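Local coordinates for protein beta-porphyranase A (Bacteroides plebeius, PDB 4AW7) that cleaves the sulfated red-algal polysaccharide porphyran, hydrolysing (1->4) linkages between beta-D-galactopyranose and alpha-L-galactopyranose-6-sulfate to give mostly disaccharides, at residues I114-V120 against L166-F170; L144-V149 against Y193-Y197. All blocks are in the same frame, centred on the assembly; numbering follows the deposited sequence. Where two conformers were deposited one is given.

How the contacts relate
Contact 1 and contact 2 lie about 15 Å apart, centre to centre, in the (beta/alpha)8-barrel of the catalytic domain, on the same side of the chain's centre. Their segments alternate along the sequence: 114-120, 144-149, 166-170, then 193-197. Contact 1 belongs to the outer layer, where the loop leading into helix 120-132 packs on helix 160-179; contact 2 joins the loop after strand 136-142 to the end of the neighbouring parallel strand 189-195, beside the sugar. Helix 160-179 joins them, for Met167, Val168 and Phe170 also pack on Pro147, Phe148 and Leu144. Thus one helix of the outer layer lies between the loop 114-120 and the loop carrying the inferred proton donor Glu146.

Contact 1 (I114-V120 against L166-F170); sequences IQGGIDV and LMVDF
Ile114 lays its terminal methyl over one face of the Phe170 ring: CD1 stands 4.2 Å from the ring centroid and 28° off the normal, a CH-pi contact. CG1 lies anti to the backbone N (chi1 -169°) and the chain stays extended beyond it, which carries CD1 far enough to meet the Met167 CG as well, at 3.9 Å. Isoleucine suits the place because its CG1-CD1 arm is long and apolar enough to reach both the ring face and Met167.

Leu166 divides its two branches between different parts of the loop. CD1 lies 3.5 Å from Val120 CG2, the two side chains running past each other in opposite senses, and also touches Ile118 CG2. CD2 instead turns to the backbone, 3.7 Å from Gln115 O. Ile118 reaches Phe170 too, with CD1 4.2 Å from CE1 and the side chains roughly perpendicular. The other Val120 methyl, CG1, rests on the helix backbone, 3.3 Å from Asp169 O.

No hydrogen bond crosses this apolar interface; the loop keeps its own shape through a type II beta turn from Gln115 to Ile118. Gly117 takes the positive phi of that turn, and Gln115 OE1 accepts Gly116 N at 2.8 Å through a lone pair. Gln115 also binds the backbone at Gly155 and Thr157.

Asp119 then caps helix 120-132 through Ala122 N, and Val120 O bonds to Ser173 OG. Helix 160-179 has this loop on one flank and helix 212-219 on another, the latter through Val168 packing and the Asp169-Arg218 salt bridge.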
loop_
_atom_site.group_PDB
_atom_site.type_symbol
_atom_site.label_atom_id
_atom_site.label_comp_id
_atom_site.label_asym_id
_atom_site.label_seq_id
_atom_site.Cartn_x
_atom_site.Cartn_y
_atom_site.Cartn_z
ATOM N N ILE A 114 -8.789 -10.558 -23.127
ATOM C CA ILE A 114 -7.524 -10.517 -23.835
ATOM C C ILE A 114 -7.262 -11.934 -24.377
ATOM O O ILE A 114 -7.684 -12.907 -23.770
ATOM C CB ILE A 114 -6.358 -10.006 -22.973
ATOM C CG1 ILE A 114 -5.106 -9.717 -23.817
ATOM C CG2 ILE A 114 -6.061 -10.965 -21.801
ATOM C CD1 ILE A 114 -3.972 -9.028 -23.058
ATOM N N GLN A 115 -6.649 -12.029 -25.555
ATOM C CA GLN A 115 -6.380 -13.325 -26.178
ATOM C C GLN A 115 -5.301 -13.123 -27.208
ATOM O O GLN A 115 -5.090 -12.029 -27.713
ATOM C CB GLN A 115 -7.672 -13.886 -26.813
ATOM C CG GLN A 115 -7.575 -15.240 -27.524
ATOM C CD GLN A 115 -7.077 -16.342 -26.629
ATOM O OE1 GLN A 115 -5.898 -16.355 -26.260
ATOM N NE2 GLN A 115 -7.955 -17.299 -26.294
ATOM N N GLY A 116 -4.593 -14.200 -27.533
ATOM C CA GLY A 116 -3.647 -14.142 -28.640
ATOM C C GLY A 116 -4.325 -13.614 -29.892
ATOM O O GLY A 116 -5.479 -13.929 -30.166
ATOM N N GLY A 117 -3.587 -12.796 -30.615
ATOM C CA GLY A 117 -4.066 -12.271 -31.887
ATOM C C GLY A 117 -4.858 -10.995 -31.777
ATOM O O GLY A 117 -5.206 -10.388 -32.782
ATOM N N ILE A 118 -5.142 -10.553 -30.555
ATOM C CA ILE A 118 -5.868 -9.300 -30.339
ATOM C C ILE A 118 -5.165 -8.102 -30.967
ATOM O O ILE A 118 -3.940 -7.986 -30.923
ATOM C CB ILE A 118 -6.135 -9.073 -28.809
ATOM C CG1 ILE A 118 -7.202 -8.009 -28.602
ATOM C CG2 ILE A 118 -4.857 -8.793 -28.065
ATOM C CD1 ILE A 118 -7.730 -7.997 -27.173
ATOM N N ASP A 119 -5.979 -7.186 -31.526
ATOM C CA ASP A 119 -5.495 -5.931 -32.048
ATOM C C ASP A 119 -5.331 -4.979 -30.845
ATOM O O ASP A 119 -6.296 -4.420 -30.338
ATOM C CB ASP A 119 -6.482 -5.382 -33.096
ATOM C CG ASP A 119 -6.068 -4.018 -33.669
ATOM O OD1 ASP A 119 -5.184 -3.340 -33.133
ATOM O OD2 ASP A 119 -6.627 -3.640 -34.747
ATOM N N VAL A 120 -4.106 -4.840 -30.396
ATOM C CA VAL A 120 -3.792 -4.075 -29.210
ATOM C C VAL A 120 -4.106 -2.574 -29.380
ATOM O O VAL A 120 -4.582 -1.918 -28.459
ATOM C CB VAL A 120 -2.289 -4.271 -28.879
ATOM C CG1 VAL A 120 -1.857 -3.378 -27.841
ATOM C CG2 VAL A 120 -1.983 -5.730 -28.461
ATOM N N LEU A 166 2.376 -9.375 -24.302
ATOM C CA LEU A 166 1.094 -8.946 -24.879
ATOM C C LEU A 166 0.250 -8.209 -23.816
ATOM O O LEU A 166 -0.348 -7.159 -24.113
ATOM C CB LEU A 166 0.338 -10.159 -25.446
ATOM C CG LEU A 166 -1.049 -9.879 -26.060
ATOM C CD1 LEU A 166 -0.900 -8.879 -27.238
ATOM C CD2 LEU A 166 -1.685 -11.165 -26.501
ATOM N N MET A 167 0.219 -8.717 -22.598
ATOM C CA MET A 167 -0.539 -8.064 -21.511
ATOM C C MET A 167 0.031 -6.675 -21.230
ATOM O O MET A 167 -0.728 -5.722 -21.002
ATOM C CB MET A 167 -0.471 -8.964 -20.291
ATOM C CG MET A 167 -1.320 -10.196 -20.398
ATOM S SD MET A 167 -0.885 -11.434 -19.132
ATOM C CE MET A 167 -2.370 -12.461 -19.149
ATOM N N VAL A 168 1.341 -6.551 -21.248
ATOM C CA VAL A 168 1.969 -5.257 -21.047
ATOM C C VAL A 168 1.654 -4.312 -22.208
ATOM O O VAL A 168 1.389 -3.129 -21.997
ATOM C CB VAL A 168 3.471 -5.385 -20.783
ATOM C CG1 VAL A 168 4.156 -4.022 -20.670
ATOM C CG2 VAL A 168 3.714 -6.206 -19.488
ATOM N N ASP A 169 1.661 -4.823 -23.454
ATOM C CA ASP A 169 1.326 -4.007 -24.608
ATOM C C ASP A 169 -0.130 -3.515 -24.551
ATOM O O ASP A 169 -0.433 -2.407 -24.989
ATOM C CB ASP A 169 1.582 -4.801 -25.891
ATOM C CG ASP A 169 3.038 -4.969 -26.211
ATOM O OD1 ASP A 169 3.903 -4.245 -25.669
ATOM O OD2 ASP A 169 3.334 -5.858 -27.071
ATOM N N PHE A 170 -1.015 -4.349 -24.026
ATOM C CA PHE A 170 -2.429 -4.011 -23.807
ATOM C C PHE A 170 -2.491 -2.828 -22.835
ATOM O O PHE A 170 -3.116 -1.795 -23.137
ATOM C CB PHE A 170 -3.113 -5.275 -23.287
ATOM C CG PHE A 170 -4.608 -5.226 -23.087
ATOM C CD1 PHE A 170 -5.475 -5.569 -24.095
ATOM C CD2 PHE A 170 -5.140 -4.979 -21.828
ATOM C CE1 PHE A 170 -6.831 -5.635 -23.877
ATOM C CE2 PHE A 170 -6.474 -5.065 -21.591
ATOM C CZ PHE A 170 -7.343 -5.369 -22.626
#

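Contact 2 (L144-V149 against Y193-Y197); sequences LNEPFV and YAAAY. With K (potassium ion), chain F; GAL (beta-D-galactopyranose), chain D; GLA (alpha-D-galactopyranose), chain B.
Glu146 N donates a weak hydrogen bond of 3.2 Å to Ala194 O, joining the loop that follows strand 136-142 to the end of the adjacent strand 189-195 in a (beta/alpha)8-barrel. Asn145-Glu146 is the Asn-Glu pair that follows the fourth strand in clan GH-A glycosidases, and Glu146 is the inferred proton donor.

Among polar contacts, Asn145 ND2 reaches O2 of the galactose, modelled as two anomers, in a nearly straight bond of 2.8 Å (170° at the hydrogen). Arg69 takes OD1 of the same amide, which fixes which end faces the sugar.

Close packing fills the rest. Ala194 CB is only 3.6 Å from Leu144 O, a place where a small side chain fits well. Pro147, with no N-H to offer, brings CD to 3.0 Å from Tyr193 O. Phe148 CE2 sits 3.4 Å above the plane of the Tyr193 ring, over its centre, and the two ring planes meet at 34°, an oblique pairing. Tyr193 CG stands between the backbone N and the carbonyl carbon (chi1 64°), which swings the ring under Phe148 and points its hydroxyl at the metal. An alanine here would remove ring and hydroxyl together, and would probably leave Phe148 without its flat partner and the potassium short of a ligand.

Metal coordination completes the contact: Tyr193 OH binds potassium at 2.9 Å, Tyr207 of the chain adds its hydroxyl, and the carbonyl oxygen Tyr197 O lies 3.1 Å from the ion.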
loop_
_atom_site.group_PDB
_atom_site.type_symbol
_atom_site.label_atom_id
_atom_site.label_comp_id
_atom_site.label_asym_id
_atom_site.label_seq_id
_atom_site.Cartn_x
_atom_site.Cartn_y
_atom_site.Cartn_z
ATOM N N LEU A 144 -5.892 -4.939 -16.246
ATOM C CA LEU A 144 -6.002 -6.372 -15.982
ATOM C C LEU A 144 -5.530 -6.716 -14.587
ATOM O O LEU A 144 -4.394 -6.404 -14.233
ATOM C CB LEU A 144 -5.180 -7.166 -17.004
ATOM C CG LEU A 144 -5.494 -7.017 -18.485
ATOM C CD1 LEU A 144 -4.421 -7.693 -19.326
ATOM C CD2 LEU A 144 -6.896 -7.661 -18.792
ATOM N N ASN A 145 -6.370 -7.374 -13.834
ATOM C CA ASN A 145 -6.014 -7.806 -12.494
ATOM C C ASN A 145 -5.104 -9.023 -12.540
ATOM O O ASN A 145 -5.377 -9.977 -13.285
ATOM C CB ASN A 145 -7.274 -8.180 -11.751
ATOM C CG ASN A 145 -6.992 -8.559 -10.311
ATOM O OD1 ASN A 145 -6.362 -7.785 -9.569
ATOM N ND2 ASN A 145 -7.448 -9.744 -9.896
ATOM N N GLU A 146 -4.048 -9.016 -11.719
ATOM C CA GLU A 146 -3.088 -10.126 -11.582
ATOM C C GLU A 146 -2.837 -10.885 -12.891
ATOM O O GLU A 146 -3.021 -12.094 -12.997
ATOM C CB GLU A 146 -3.500 -11.030 -10.448
ATOM C CG GLU A 146 -3.616 -10.229 -9.149
ATOM C CD GLU A 146 -3.791 -11.082 -7.953
ATOM O OE1 GLU A 146 -4.057 -12.287 -8.091
ATOM O OE2 GLU A 146 -3.681 -10.523 -6.836
ATOM N N PRO A 147 -2.334 -10.146 -13.890
ATOM C CA PRO A 147 -2.311 -10.746 -15.216
ATOM C C PRO A 147 -1.274 -11.836 -15.401
ATOM O O PRO A 147 -1.567 -12.839 -16.050
ATOM C CB PRO A 147 -1.997 -9.549 -16.142
ATOM C CG PRO A 147 -1.274 -8.546 -15.253
ATOM C CD PRO A 147 -1.942 -8.724 -13.917
ATOM N N PHE A 148 -0.060 -11.605 -14.908
ATOM C CA PHE A 148 1.041 -12.486 -15.271
ATOM C C PHE A 148 0.901 -13.882 -14.664
ATOM O O PHE A 148 1.337 -14.864 -15.275
ATOM C CB PHE A 148 2.377 -11.886 -14.834
ATOM C CG PHE A 148 2.750 -10.550 -15.448
ATOM C CD1 PHE A 148 2.229 -10.139 -16.666
ATOM C CD2 PHE A 148 3.609 -9.703 -14.805
ATOM C CE1 PHE A 148 2.604 -8.966 -17.222
ATOM C CE2 PHE A 148 3.977 -8.505 -15.331
ATOM C CZ PHE A 148 3.485 -8.117 -16.553
ATOM N N VAL A 149 0.247 -14.015 -13.515
ATOM C CA VAL A 149 0.073 -15.338 -12.943
ATOM C C VAL A 149 -0.880 -16.166 -13.807
ATOM O O VAL A 149 -0.904 -17.390 -13.669
ATOM C CB VAL A 149 -0.306 -15.294 -11.474
ATOM C CG1 VAL A 149 0.872 -14.664 -10.588
ATOM C CG2 VAL A 149 -1.652 -14.677 -11.311
ATOM N N TYR A 193 0.678 -3.017 -12.724
ATOM C CA TYR A 193 -0.086 -4.089 -13.390
ATOM C C TYR A 193 -0.934 -4.940 -12.461
ATOM O O TYR A 193 -1.300 -6.035 -12.815
ATOM C CB TYR A 193 0.853 -4.963 -14.238
ATOM C CG TYR A 193 1.898 -5.735 -13.450
ATOM C CD1 TYR A 193 1.658 -7.015 -12.972
ATOM C CD2 TYR A 193 3.157 -5.193 -13.211
ATOM C CE1 TYR A 193 2.622 -7.711 -12.263
ATOM C CE2 TYR A 193 4.099 -5.890 -12.509
ATOM C CZ TYR A 193 3.835 -7.129 -12.022
ATOM O OH TYR A 193 4.817 -7.850 -11.312
ATOM N N ALA A 194 -1.269 -4.419 -11.294
ATOM C CA ALA A 194 -2.086 -5.133 -10.326
ATOM C C ALA A 194 -1.379 -6.405 -9.904
ATOM O O ALA A 194 -1.964 -7.498 -9.882
ATOM C CB ALA A 194 -3.516 -5.429 -10.870
ATOM N N ALA A 195 -0.116 -6.251 -9.488
ATOM C CA ALA A 195 0.782 -7.401 -9.280
ATOM C C ALA A 195 0.337 -8.257 -8.093
ATOM O O ALA A 195 0.277 -7.790 -6.942
ATOM C CB ALA A 195 2.156 -6.872 -9.041
ATOM N N ALA A 196 0.119 -9.533 -8.364
ATOM C CA ALA A 196 -0.295 -10.490 -7.324
ATOM C C ALA A 196 0.780 -11.017 -6.491
ATOM O O ALA A 196 0.541 -11.477 -5.375
ATOM C CB ALA A 196 -0.922 -11.717 -7.997
ATOM N N TYR A 197 1.970 -11.044 -7.013
ATOM C CA TYR A 197 3.073 -11.900 -6.407
ATOM C C TYR A 197 4.349 -11.088 -6.532
ATOM O O TYR A 197 5.142 -11.303 -7.452
ATOM C CB TYR A 197 3.209 -13.298 -7.090
ATOM C CG TYR A 197 4.395 -14.150 -6.653
ATOM C CD1 TYR A 197 4.455 -14.665 -5.351
ATOM C CD2 TYR A 197 5.419 -14.505 -7.552
ATOM C CE1 TYR A 197 5.493 -15.485 -4.947
ATOM C CE2 TYR A 197 6.487 -15.328 -7.135
ATOM C CZ TYR A 197 6.516 -15.809 -5.846
ATOM O OH TYR A 197 7.582 -16.606 -5.395
HETATM K K K F . 3.696 -10.061 -9.885
HETATM C C1 GAL D . -5.775 -11.457 -5.431
HETATM C C2 GAL D . -7.092 -11.436 -6.231
HETATM C C3 GAL D . -8.296 -11.457 -5.307
HETATM C C4 GAL D . -8.157 -12.488 -4.215
HETATM C C5 GAL D . -6.832 -12.263 -3.467
HETATM C C6 GAL D . -6.815 -13.117 -2.146
HETATM O O1 GAL D . -4.660 -11.486 -6.407
HETATM O O2 GAL D . -7.104 -10.281 -7.131
HETATM O O3 GAL D . -9.465 -11.824 -5.990
HETATM O O4 GAL D . -8.201 -13.813 -4.780
HETATM O O5 GAL D . -5.758 -12.510 -4.485
HETATM O O6 GAL D . -7.369 -12.276 -1.042
HETATM C C1 GLA B . -5.775 -11.457 -5.431
HETATM C C2 GLA B . -7.092 -11.436 -6.231
HETATM C C3 GLA B . -8.296 -11.457 -5.307
HETATM C C4 GLA B . -8.157 -12.488 -4.215
HETATM C C5 GLA B . -6.832 -12.263 -3.467
HETATM C C6 GLA B . -6.815 -13.117 -2.146
HETATM O O1 GLA B . -5.374 -10.273 -4.885
HETATM O O2 GLA B . -7.104 -10.281 -7.131
HETATM O O3 GLA B . -9.465 -11.824 -5.990
HETATM O O4 GLA B . -8.201 -13.813 -4.780
HETATM O O5 GLA B . -5.758 -12.510 -4.485
HETATM O O6 GLA B . -7.369 -12.276 -1.042
#